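Putative permease protein, ABC transporter (Porphyromonas gingivalis, PDB 3IS6) probably serves as the MacB-like periplasmic core domain of a larger membrane permease, of the FtsX type, that is thought to take part in transmembrane transport. Local coordinates at residues L200-Q203 / K204-Q207; E5-F8 / P9-R13; M159-P162 / I163-P167; L236-M239 / L240-Q243. All blocks are in the same frame, centred on the assembly; numbering follows the deposited sequence.

From the N terminus the chain meets contact 2 first, where residues 5-13 turn and run into strand 14-23. Contact 3 follows, joining strand 159-162 of the mixed sheet to the loop before helix 168-171. Contact 1 covers the last two turns of helix 196-206 and the first residue beyond it, and contact 4 the short helix 236-241 near the modelled C terminus. Each contact joins consecutive residues, so none closes a long loop, and the four lie in series without nesting or crossing. Contacts 1 and 4 sit on opposite sides of the chain's centre, their centres about 48 Å apart, whereas the nearest atoms of contacts 2 and 4 are about 10 Å apart.

Contact 1. Residues L200-Q203 / K204-Q207; sequences LEMQ and KRHQ
With its CG anti to the carbonyl carbon (chi1 -69°), H206 swings its imidazole back along the helix and sets ND1 3.1 Å from the carbonyl O of M202, a selenomethionine. The bond is nearly straight (167° at the hydrogen) and lies in the ring plane, so the oxygen is met at the imidazole edge. The same oxygen accepts a longer, more bent bond from the backbone N of H206, and two donors of one residue thus grip one carbonyl. R205 bends at chi3 and folds its guanidinium back over the preceding turn: NH1 comes 3.3 Å from M202 CA, which lies under one face toward the rim. NH2 passes E201 CB at 3.6 Å and makes a long salt bridge to E201 OE1 at 3.9 Å, with the carboxylate plane 88° from the guanidinium; the stronger partner of R205 is E50 on helix 43-50. These i to i+3 and i to i+4 neighbours lie in the last two turns of helix 196-206, where K204 N bonds to L200 O (3.0 Å) and R205 N to E201 O. The extended K204 chain runs past L200, CE touching CD2 at 3.9 Å. Q207 has already left helical geometry, yet its N still reaches Q203 O at 3.0 Å. The H206 ring stacks on W174, whose carbonyl O receives Q207 NE2.

Contact 2. Residues E5-F8 / P9-R13; sequences ERDF and PHHDR
H11 turns its imidazole back toward D7, four residues earlier, and the two side chains meet at an angle across a tight bend of the chain. The H11 CG stands between the backbone N and the carbonyl carbon (chi1 75°), a rotamer that turns one face of the ring toward D7. ND1 then lies 3.7 Å from D7 CB and CE1 3.9 Å from D7 OD2. The carboxylate, whose plane is 30° from that of the ring, has its OD1 over one imidazole face. D7 OD2 and H11 ND1 remain 4.3 Å apart, so any attraction between them would be electrostatic at a distance. D7 contributes through its own first torsion, CG beside the backbone N and anti to the carbonyl carbon, which holds the carboxylate near the H11 ring. F8, the first residue of the turn, packs its CB against P9 CD at 3.5 Å, while its ring leads away from the turn. The bend is a type II beta turn from F8 to H11: P9 supplies the extended second position, and H10 takes the third with a positive phi of 54°. H11 CB comes 3.5 Å from F8 O, and this oxygen also lies near the plane of the imidazole at its edge. R13 N bonds to H10 O at 2.8 Å in the 3-10 segment that follows. The F8 ring is buried between loops, edge-to-face with F91 and in a cation-pi contact with R228, and R13 delivers the chain to strand 14-23, its backbone bonded to L186 on strand 181-186 and its guanidinium to E55 on strand 54-70.

Contact 3. Residues M159-P162 / I163-P167; sequences MLLP and ITWMP
P162, W165 and L161 carry this contact, a 3-10 turn that ends strand 159-162 in the mixed sheet of the MacB-like periplasmic core domain. P162 is the last residue of the strand and the first of the turn: its carbonyl O takes the backbone N of W165 at 3.1 Å, an i to i+3 bond that is straight at the hydrogen (167°) although the donor stands well above the carbonyl plane. The next 3-10 bond, from M166 N to I163 O, continues the turn. The turn brings W165 back beside the strand end, and its indole reaches toward L161. L161 meets the six-membered ring over one face. With CG anti to the carbonyl carbon (chi1 -76°), its CD1 sits 3.9 Å from the ring centroid and 8° off the normal, a CH-pi contact, while CD2 touches CZ2 at 3.9 Å. P162 touches the five-membered part of the indole, its CD 3.9 Å from W165 CD1. Both polar side-chain atoms bond to N107: W165 NE1 to its carbonyl O and T164 OG1 to its OD1. The indole also packs against M239 of the second subunit. Strands 74-83 and 109-113 flank strand 159-162, and C110 of the latter touches L161. Elsewhere on the proline ring, P162 CB lies 3.5 Å from T164 OG1.

Contact 4. Residues L236-M239 / L240-Q243; sequences LVNM and LRIQ
N238 and R241 lie side by side and point the same way, with the amide plane 77° from the guanidinium. R241 NH2 gives a weak hydrogen bond to N238 OD1, 3.4 Å long but nearly straight (167° at the hydrogen), and the oxygen lies in the guanidinium plane at its edge. The backbone O of N238 instead stands 3.6 Å above one face of the same group, toward its rim. The bend of R241 at chi3 curls the group back over the turn. Its firmer partner is E232, which forms a salt bridge with NH2. Behind this pair the backbone changes from i to i+4 to i to i+3 bonding as the helix runs out: L240 N bonds to L236 O at 2.9 Å, then I242 N to M239 O at 3.2 Å, with the donor well above the carbonyl plane. I242 CG1 lies 3.3 Å from that oxygen. All this belongs to helix 236-241, a short surface helix beyond strand 218-225, and the residue that follows it. The loop between strand and helix holds the helix start: N238 ND2 bonds to D233 O, N238 N to T235 OG1, and the side chain of M239, a selenomethionine, rests on P234.

Contact 1. Residues L200-Q203 / K204-Q207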
loop_
_atom_site.group_PDB
_atom_site.type_symbol
_atom_site.label_atom_id
_atom_site.label_comp_id
_atom_site.label_asym_id
_atom_site.label_seq_id
_atom_site.Cartn_x
_atom_site.Cartn_y
_atom_site.Cartn_z
ATOM N N LEU A 200 -9.989 -19.223 18.264
ATOM C CA LEU A 200 -8.678 -19.711 18.600
ATOM C C LEU A 200 -8.181 -20.758 17.630
ATOM O O LEU A 200 -7.032 -20.791 17.307
ATOM C CB LEU A 200 -8.721 -20.344 19.957
ATOM C CG LEU A 200 -7.636 -20.047 20.946
ATOM C CD1 LEU A 200 -7.514 -21.193 21.867
ATOM C CD2 LEU A 200 -6.336 -19.692 20.361
ATOM N N GLU A 201 -9.068 -21.636 17.216
ATOM C CA GLU A 201 -8.706 -22.670 16.294
ATOM C C GLU A 201 -8.280 -22.028 15.002
ATOM O O GLU A 201 -7.248 -22.309 14.485
ATOM C CB GLU A 201 -9.908 -23.553 16.027
ATOM C CG GLU A 201 -10.228 -24.534 17.090
ATOM C CD GLU A 201 -11.474 -25.337 16.750
ATOM O OE1 GLU A 201 -11.563 -25.874 15.626
ATOM O OE2 GLU A 201 -12.394 -25.389 17.582
HETATM N N MSE A 202 -9.060 -21.084 14.540
HETATM C CA MSE A 202 -8.730 -20.350 13.357
HETATM C C MSE A 202 -7.399 -19.622 13.495
HETATM O O MSE A 202 -6.601 -19.655 12.609
HETATM C CB MSE A 202 -9.842 -19.349 13.104
HETATM C CG MSE A 202 -9.661 -18.435 11.927
HETATM SE SE MSE A 202 -10.817 -16.943 11.929
HETATM C CE MSE A 202 -10.000 -15.943 13.274
ATOM N N GLN A 203 -7.141 -19.001 14.627
ATOM C CA GLN A 203 -5.917 -18.257 14.827
ATOM C C GLN A 203 -4.697 -19.140 14.718
ATOM O O GLN A 203 -3.725 -18.777 14.142
ATOM C CB GLN A 203 -5.940 -17.603 16.190
ATOM C CG GLN A 203 -4.766 -16.730 16.500
ATOM C CD GLN A 203 -4.727 -16.230 17.947
ATOM O OE1 GLN A 203 -3.888 -15.447 18.326
ATOM N NE2 GLN A 203 -5.652 -16.687 18.732
ATOM N N LYS A 204 -4.785 -20.311 15.303
ATOM C CA LYS A 204 -3.723 -21.294 15.276
ATOM C C LYS A 204 -3.403 -21.801 13.867
ATOM O O LYS A 204 -2.280 -22.048 13.544
ATOM C CB LYS A 204 -4.064 -22.440 16.208
ATOM C CG LYS A 204 -3.986 -22.072 17.667
ATOM C CD LYS A 204 -4.557 -23.129 18.559
ATOM C CE LYS A 204 -4.201 -22.897 20.013
ATOM N NZ LYS A 204 -4.627 -24.057 20.836
ATOM N N ARG A 205 -4.425 -21.949 13.055
ATOM C CA ARG A 205 -4.274 -22.348 11.677
ATOM C C ARG A 205 -3.507 -21.349 10.852
ATOM O O ARG A 205 -2.789 -21.729 9.968
ATOM C CB ARG A 205 -5.624 -22.498 11.025
ATOM C CG ARG A 205 -6.235 -23.837 11.039
ATOM C CD ARG A 205 -7.594 -23.750 10.410
ATOM N NE ARG A 205 -8.616 -24.084 11.368
ATOM C CZ ARG A 205 -9.700 -23.387 11.624
ATOM N NH1 ARG A 205 -9.987 -22.279 11.000
ATOM N NH2 ARG A 205 -10.507 -23.825 12.535
ATOM N N HIS A 206 -3.712 -20.069 11.087
ATOM C CA HIS A 206 -3.173 -19.083 10.197
ATOM C C HIS A 206 -2.010 -18.286 10.669
ATOM O O HIS A 206 -1.375 -17.649 9.892
ATOM C CB HIS A 206 -4.235 -18.083 9.860
ATOM C CG HIS A 206 -5.325 -18.610 9.009
ATOM N ND1 HIS A 206 -6.464 -19.159 9.529
ATOM C CD2 HIS A 206 -5.472 -18.633 7.678
ATOM C CE1 HIS A 206 -7.268 -19.509 8.554
ATOM N NE2 HIS A 206 -6.685 -19.202 7.419
ATOM N N GLN A 207 -1.752 -18.275 11.950
ATOM C CA GLN A 207 -0.814 -17.341 12.507
ATOM C C GLN A 207 0.415 -18.023 13.039
ATOM O O GLN A 207 0.327 -18.929 13.814
ATOM C CB GLN A 207 -1.497 -16.587 13.648
ATOM C CG GLN A 207 -0.814 -15.339 14.058
ATOM C CD GLN A 207 -1.529 -14.633 15.151
ATOM O OE1 GLN A 207 -1.649 -15.125 16.248
ATOM N NE2 GLN A 207 -2.011 -13.454 14.853
#

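Contact 2. Residues E5-F8 / P9-R13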
loop_
_atom_site.group_PDB
_atom_site.type_symbol
_atom_site.label_atom_id
_atom_site.label_comp_id
_atom_site.label_asym_id
_atom_site.label_seq_id
_atom_site.Cartn_x
_atom_site.Cartn_y
_atom_site.Cartn_z
ATOM N N GLU A 5 -31.853 9.499 12.169
ATOM C CA GLU A 5 -30.867 8.646 11.497
ATOM C C GLU A 5 -31.123 7.144 11.583
ATOM O O GLU A 5 -31.537 6.619 12.580
ATOM C CB GLU A 5 -29.454 8.995 11.918
ATOM C CG GLU A 5 -29.185 10.433 11.686
ATOM C CD GLU A 5 -28.179 10.676 10.637
ATOM O OE1 GLU A 5 -28.495 11.210 9.585
ATOM O OE2 GLU A 5 -27.055 10.348 10.893
ATOM N N ARG A 6 -30.871 6.482 10.480
ATOM C CA ARG A 6 -31.109 5.088 10.378
ATOM C C ARG A 6 -30.209 4.243 11.232
ATOM O O ARG A 6 -29.071 4.546 11.427
ATOM C CB ARG A 6 -30.990 4.665 8.910
ATOM C CG ARG A 6 -29.873 5.268 8.108
ATOM C CD ARG A 6 -29.790 4.642 6.700
ATOM N NE ARG A 6 -28.541 3.930 6.454
ATOM C CZ ARG A 6 -27.425 4.530 6.081
ATOM N NH1 ARG A 6 -27.428 5.854 5.918
ATOM N NH2 ARG A 6 -26.321 3.816 5.884
ATOM N N ASP A 7 -30.762 3.163 11.729
ATOM C CA ASP A 7 -30.004 2.057 12.208
ATOM C C ASP A 7 -29.466 1.285 11.019
ATOM O O ASP A 7 -30.098 1.203 10.019
ATOM C CB ASP A 7 -30.867 1.118 12.991
ATOM C CG ASP A 7 -31.507 1.760 14.171
ATOM O OD1 ASP A 7 -30.882 2.544 14.865
ATOM O OD2 ASP A 7 -32.661 1.430 14.400
ATOM N N PHE A 8 -28.309 0.685 11.192
ATOM C CA PHE A 8 -27.760 -0.219 10.227
ATOM C C PHE A 8 -28.624 -1.493 10.204
ATOM O O PHE A 8 -29.307 -1.775 11.143
ATOM C CB PHE A 8 -26.345 -0.563 10.612
ATOM C CG PHE A 8 -25.380 0.574 10.496
ATOM C CD1 PHE A 8 -25.388 1.412 9.412
ATOM C CD2 PHE A 8 -24.441 0.785 11.463
ATOM C CE1 PHE A 8 -24.496 2.426 9.307
ATOM C CE2 PHE A 8 -23.559 1.794 11.361
ATOM C CZ PHE A 8 -23.587 2.618 10.288
ATOM N N PRO A 9 -28.577 -2.258 9.130
ATOM C CA PRO A 9 -29.355 -3.488 9.070
ATOM C C PRO A 9 -28.917 -4.490 10.125
ATOM O O PRO A 9 -27.767 -4.674 10.324
ATOM C CB PRO A 9 -29.012 -4.015 7.690
ATOM C CG PRO A 9 -28.663 -2.872 6.947
ATOM C CD PRO A 9 -27.996 -1.946 7.831
ATOM N N HIS A 10 -29.855 -5.103 10.819
ATOM C CA HIS A 10 -29.533 -6.137 11.756
ATOM C C HIS A 10 -28.505 -5.710 12.782
ATOM O O HIS A 10 -27.667 -6.472 13.157
ATOM C CB HIS A 10 -29.071 -7.347 11.012
ATOM C CG HIS A 10 -29.908 -7.655 9.825
ATOM N ND1 HIS A 10 -31.209 -8.068 9.925
ATOM C CD2 HIS A 10 -29.637 -7.588 8.508
ATOM C CE1 HIS A 10 -31.707 -8.243 8.726
ATOM N NE2 HIS A 10 -30.773 -7.956 7.847
ATOM N N HIS A 11 -28.609 -4.478 13.244
ATOM C CA HIS A 11 -27.570 -3.857 14.044
ATOM C C HIS A 11 -27.344 -4.520 15.362
ATOM O O HIS A 11 -26.290 -4.476 15.916
ATOM C CB HIS A 11 -27.798 -2.382 14.201
ATOM C CG HIS A 11 -28.872 -2.049 15.156
ATOM N ND1 HIS A 11 -30.197 -2.075 14.813
ATOM C CD2 HIS A 11 -28.825 -1.683 16.450
ATOM C CE1 HIS A 11 -30.921 -1.740 15.857
ATOM N NE2 HIS A 11 -30.113 -1.504 16.864
ATOM N N ASP A 12 -28.384 -5.168 15.832
ATOM C CA ASP A 12 -28.352 -5.933 17.042
ATOM C C ASP A 12 -27.433 -7.127 16.909
ATOM O O ASP A 12 -27.007 -7.657 17.872
ATOM C CB ASP A 12 -29.764 -6.349 17.405
ATOM C CG ASP A 12 -30.567 -6.779 16.192
ATOM O OD1 ASP A 12 -30.945 -5.942 15.360
ATOM O OD2 ASP A 12 -30.800 -7.985 16.064
ATOM N N ARG A 13 -27.163 -7.551 15.691
ATOM C CA ARG A 13 -26.304 -8.695 15.433
ATOM C C ARG A 13 -24.894 -8.396 14.909
ATOM O O ARG A 13 -24.181 -9.279 14.548
ATOM C CB ARG A 13 -27.006 -9.679 14.502
ATOM C CG ARG A 13 -28.237 -10.278 15.090
ATOM C CD ARG A 13 -28.792 -11.374 14.243
ATOM N NE ARG A 13 -29.701 -10.907 13.231
ATOM C CZ ARG A 13 -29.573 -11.197 11.957
ATOM N NH1 ARG A 13 -28.573 -11.922 11.563
ATOM N NH2 ARG A 13 -30.426 -10.749 11.082
#

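Contact 3. Residues M159-P162 / I163-P167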
loop_
_atom_site.group_PDB
_atom_site.type_symbol
_atom_site.label_atom_id
_atom_site.label_comp_id
_atom_site.label_asym_id
_atom_site.label_seq_id
_atom_site.Cartn_x
_atom_site.Cartn_y
_atom_site.Cartn_z
HETATM N N MSE A 159 -15.278 9.512 0.879
HETATM C CA MSE A 159 -14.952 8.738 -0.298
HETATM C C MSE A 159 -14.642 7.304 0.073
HETATM O O MSE A 159 -13.979 7.062 1.021
HETATM C CB MSE A 159 -13.757 9.372 -1.016
HETATM C CG MSE A 159 -13.129 8.587 -2.163
HETATM SE SE MSE A 159 -11.889 9.645 -3.292
HETATM C CE MSE A 159 -10.411 9.562 -2.191
ATOM N N LEU A 160 -15.095 6.373 -0.729
ATOM C CA LEU A 160 -14.816 4.983 -0.525
ATOM C C LEU A 160 -14.005 4.426 -1.685
ATOM O O LEU A 160 -14.334 4.648 -2.802
ATOM C CB LEU A 160 -16.099 4.191 -0.380
ATOM C CG LEU A 160 -17.021 4.421 0.807
ATOM C CD1 LEU A 160 -18.355 3.799 0.641
ATOM C CD2 LEU A 160 -16.377 3.984 2.052
ATOM N N LEU A 161 -12.957 3.690 -1.375
ATOM C CA LEU A 161 -12.102 3.062 -2.349
ATOM C C LEU A 161 -12.016 1.588 -2.050
ATOM O O LEU A 161 -12.178 1.202 -0.957
ATOM C CB LEU A 161 -10.717 3.646 -2.285
ATOM C CG LEU A 161 -10.471 5.011 -2.877
ATOM C CD1 LEU A 161 -9.149 5.523 -2.505
ATOM C CD2 LEU A 161 -10.606 4.980 -4.330
ATOM N N PRO A 162 -11.744 0.760 -3.028
ATOM C CA PRO A 162 -11.665 -0.656 -2.746
ATOM C C PRO A 162 -10.495 -1.016 -1.857
ATOM O O PRO A 162 -9.432 -0.486 -1.972
ATOM C CB PRO A 162 -11.515 -1.275 -4.124
ATOM C CG PRO A 162 -11.882 -0.301 -5.014
ATOM C CD PRO A 162 -11.552 1.001 -4.445
ATOM N N ILE A 163 -10.731 -1.976 -0.993
ATOM C CA ILE A 163 -9.756 -2.444 -0.051
ATOM C C ILE A 163 -8.566 -3.064 -0.740
ATOM O O ILE A 163 -7.508 -3.078 -0.219
ATOM C CB ILE A 163 -10.335 -3.360 1.022
ATOM C CG1 ILE A 163 -9.563 -3.161 2.301
ATOM C CG2 ILE A 163 -10.298 -4.763 0.627
ATOM C CD1 ILE A 163 -10.280 -3.508 3.448
ATOM N N THR A 164 -8.771 -3.467 -1.981
ATOM C CA THR A 164 -7.762 -4.093 -2.814
ATOM C C THR A 164 -6.668 -3.114 -3.218
ATOM O O THR A 164 -5.729 -3.481 -3.809
ATOM C CB THR A 164 -8.344 -4.779 -4.051
ATOM O OG1 THR A 164 -9.300 -3.946 -4.664
ATOM C CG2 THR A 164 -8.993 -6.039 -3.680
ATOM N N TRP A 165 -6.820 -1.862 -2.888
ATOM C CA TRP A 165 -5.747 -0.923 -3.049
ATOM C C TRP A 165 -4.595 -1.334 -2.173
ATOM O O TRP A 165 -3.491 -1.024 -2.446
ATOM C CB TRP A 165 -6.166 0.480 -2.689
ATOM C CG TRP A 165 -6.723 1.246 -3.791
ATOM C CD1 TRP A 165 -7.616 0.832 -4.683
ATOM C CD2 TRP A 165 -6.432 2.581 -4.111
ATOM N NE1 TRP A 165 -7.909 1.811 -5.551
ATOM C CE2 TRP A 165 -7.189 2.910 -5.215
ATOM C CE3 TRP A 165 -5.603 3.538 -3.568
ATOM C CZ2 TRP A 165 -7.135 4.132 -5.791
ATOM C CZ3 TRP A 165 -5.549 4.750 -4.149
ATOM C CH2 TRP A 165 -6.313 5.042 -5.240
HETATM N N MSE A 166 -4.885 -1.997 -1.083
HETATM C CA MSE A 166 -3.858 -2.422 -0.166
HETATM C C MSE A 166 -3.070 -3.595 -0.751
HETATM O O MSE A 166 -3.604 -4.405 -1.432
HETATM C CB MSE A 166 -4.446 -2.799 1.199
HETATM C CG MSE A 166 -5.100 -1.688 1.964
HETATM SE SE MSE A 166 -3.912 -0.439 2.735
HETATM C CE MSE A 166 -3.096 -1.517 3.935
ATOM N N PRO A 167 -1.812 -3.684 -0.416
ATOM C CA PRO A 167 -0.967 -4.741 -0.909
ATOM C C PRO A 167 -1.463 -6.088 -0.449
ATOM O O PRO A 167 -2.010 -6.197 0.613
ATOM C CB PRO A 167 0.334 -4.442 -0.215
ATOM C CG PRO A 167 0.333 -3.096 -0.015
ATOM C CD PRO A 167 -1.020 -2.663 0.247
#

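Contact 4. Residues L236-M239 / L240-Q243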
loop_
_atom_site.group_PDB
_atom_site.type_symbol
_atom_site.label_atom_id
_atom_site.label_comp_id
_atom_site.label_asym_id
_atom_site.label_seq_id
_atom_site.Cartn_x
_atom_site.Cartn_y
_atom_site.Cartn_z
ATOM N N LEU A 236 -19.770 24.854 20.956
ATOM C CA LEU A 236 -20.855 25.748 20.634
ATOM C C LEU A 236 -20.829 26.029 19.153
ATOM O O LEU A 236 -21.843 26.041 18.519
ATOM C CB LEU A 236 -20.713 27.066 21.371
ATOM C CG LEU A 236 -21.750 27.449 22.391
ATOM C CD1 LEU A 236 -22.190 26.294 23.146
ATOM C CD2 LEU A 236 -21.171 28.479 23.301
ATOM N N VAL A 237 -19.645 26.215 18.616
ATOM C CA VAL A 237 -19.508 26.463 17.211
ATOM C C VAL A 237 -20.035 25.296 16.407
ATOM O O VAL A 237 -20.780 25.491 15.512
ATOM C CB VAL A 237 -18.078 26.652 16.871
ATOM C CG1 VAL A 237 -17.848 26.474 15.435
ATOM C CG2 VAL A 237 -17.620 27.964 17.326
ATOM N N ASN A 238 -19.682 24.078 16.742
ATOM C CA ASN A 238 -20.215 22.982 16.002
ATOM C C ASN A 238 -21.722 22.883 16.134
ATOM O O ASN A 238 -22.415 22.721 15.167
ATOM C CB ASN A 238 -19.594 21.668 16.461
ATOM C CG ASN A 238 -18.254 21.408 15.850
ATOM O OD1 ASN A 238 -17.908 21.985 14.862
ATOM N ND2 ASN A 238 -17.508 20.523 16.435
HETATM N N MSE A 239 -22.220 22.986 17.344
HETATM C CA MSE A 239 -23.627 22.814 17.616
HETATM C C MSE A 239 -24.518 23.857 16.960
HETATM O O MSE A 239 -25.570 23.551 16.498
HETATM C CB MSE A 239 -23.904 22.676 19.109
HETATM C CG MSE A 239 -23.458 21.378 19.683
HETATM SE SE MSE A 239 -23.984 21.085 21.458
HETATM C CE MSE A 239 -23.219 22.582 22.271
ATOM N N LEU A 240 -24.046 25.081 16.915
ATOM C CA LEU A 240 -24.802 26.201 16.382
ATOM C C LEU A 240 -25.125 26.012 14.919
ATOM O O LEU A 240 -26.137 26.421 14.454
ATOM C CB LEU A 240 -24.048 27.508 16.565
ATOM C CG LEU A 240 -24.753 28.801 16.203
ATOM C CD1 LEU A 240 -26.148 28.815 16.649
ATOM C CD2 LEU A 240 -24.019 29.963 16.744
ATOM N N ARG A 241 -24.202 25.406 14.210
ATOM C CA ARG A 241 -24.305 25.233 12.788
ATOM C C ARG A 241 -25.444 24.308 12.422
ATOM O O ARG A 241 -26.000 24.418 11.393
ATOM C CB ARG A 241 -22.950 24.769 12.254
ATOM C CG ARG A 241 -22.957 23.697 11.217
ATOM C CD ARG A 241 -21.579 23.409 10.698
ATOM N NE ARG A 241 -20.805 22.625 11.623
ATOM C CZ ARG A 241 -20.943 21.325 11.786
ATOM N NH1 ARG A 241 -21.805 20.651 11.070
ATOM N NH2 ARG A 241 -20.218 20.703 12.671
ATOM N N ILE A 242 -25.832 23.427 13.307
ATOM C CA ILE A 242 -26.903 22.516 12.999
ATOM C C ILE A 242 -28.173 22.699 13.789
ATOM O O ILE A 242 -28.976 21.827 13.819
ATOM C CB ILE A 242 -26.474 21.081 13.194
ATOM C CG1 ILE A 242 -26.032 20.854 14.619
ATOM C CG2 ILE A 242 -25.362 20.747 12.276
ATOM C CD1 ILE A 242 -25.606 19.508 14.885
ATOM N N GLN A 243 -28.369 23.823 14.433
ATOM C CA GLN A 243 -29.620 24.026 15.124
ATOM C C GLN A 243 -30.640 24.592 14.159
ATOM O O GLN A 243 -30.408 24.614 12.975
ATOM C CB GLN A 243 -29.478 24.964 16.312
ATOM C CG GLN A 243 -28.525 24.544 17.330
ATOM C CD GLN A 243 -28.844 23.224 17.871
ATOM O OE1 GLN A 243 -27.995 22.369 17.953
ATOM N NE2 GLN A 243 -30.077 23.032 18.253
#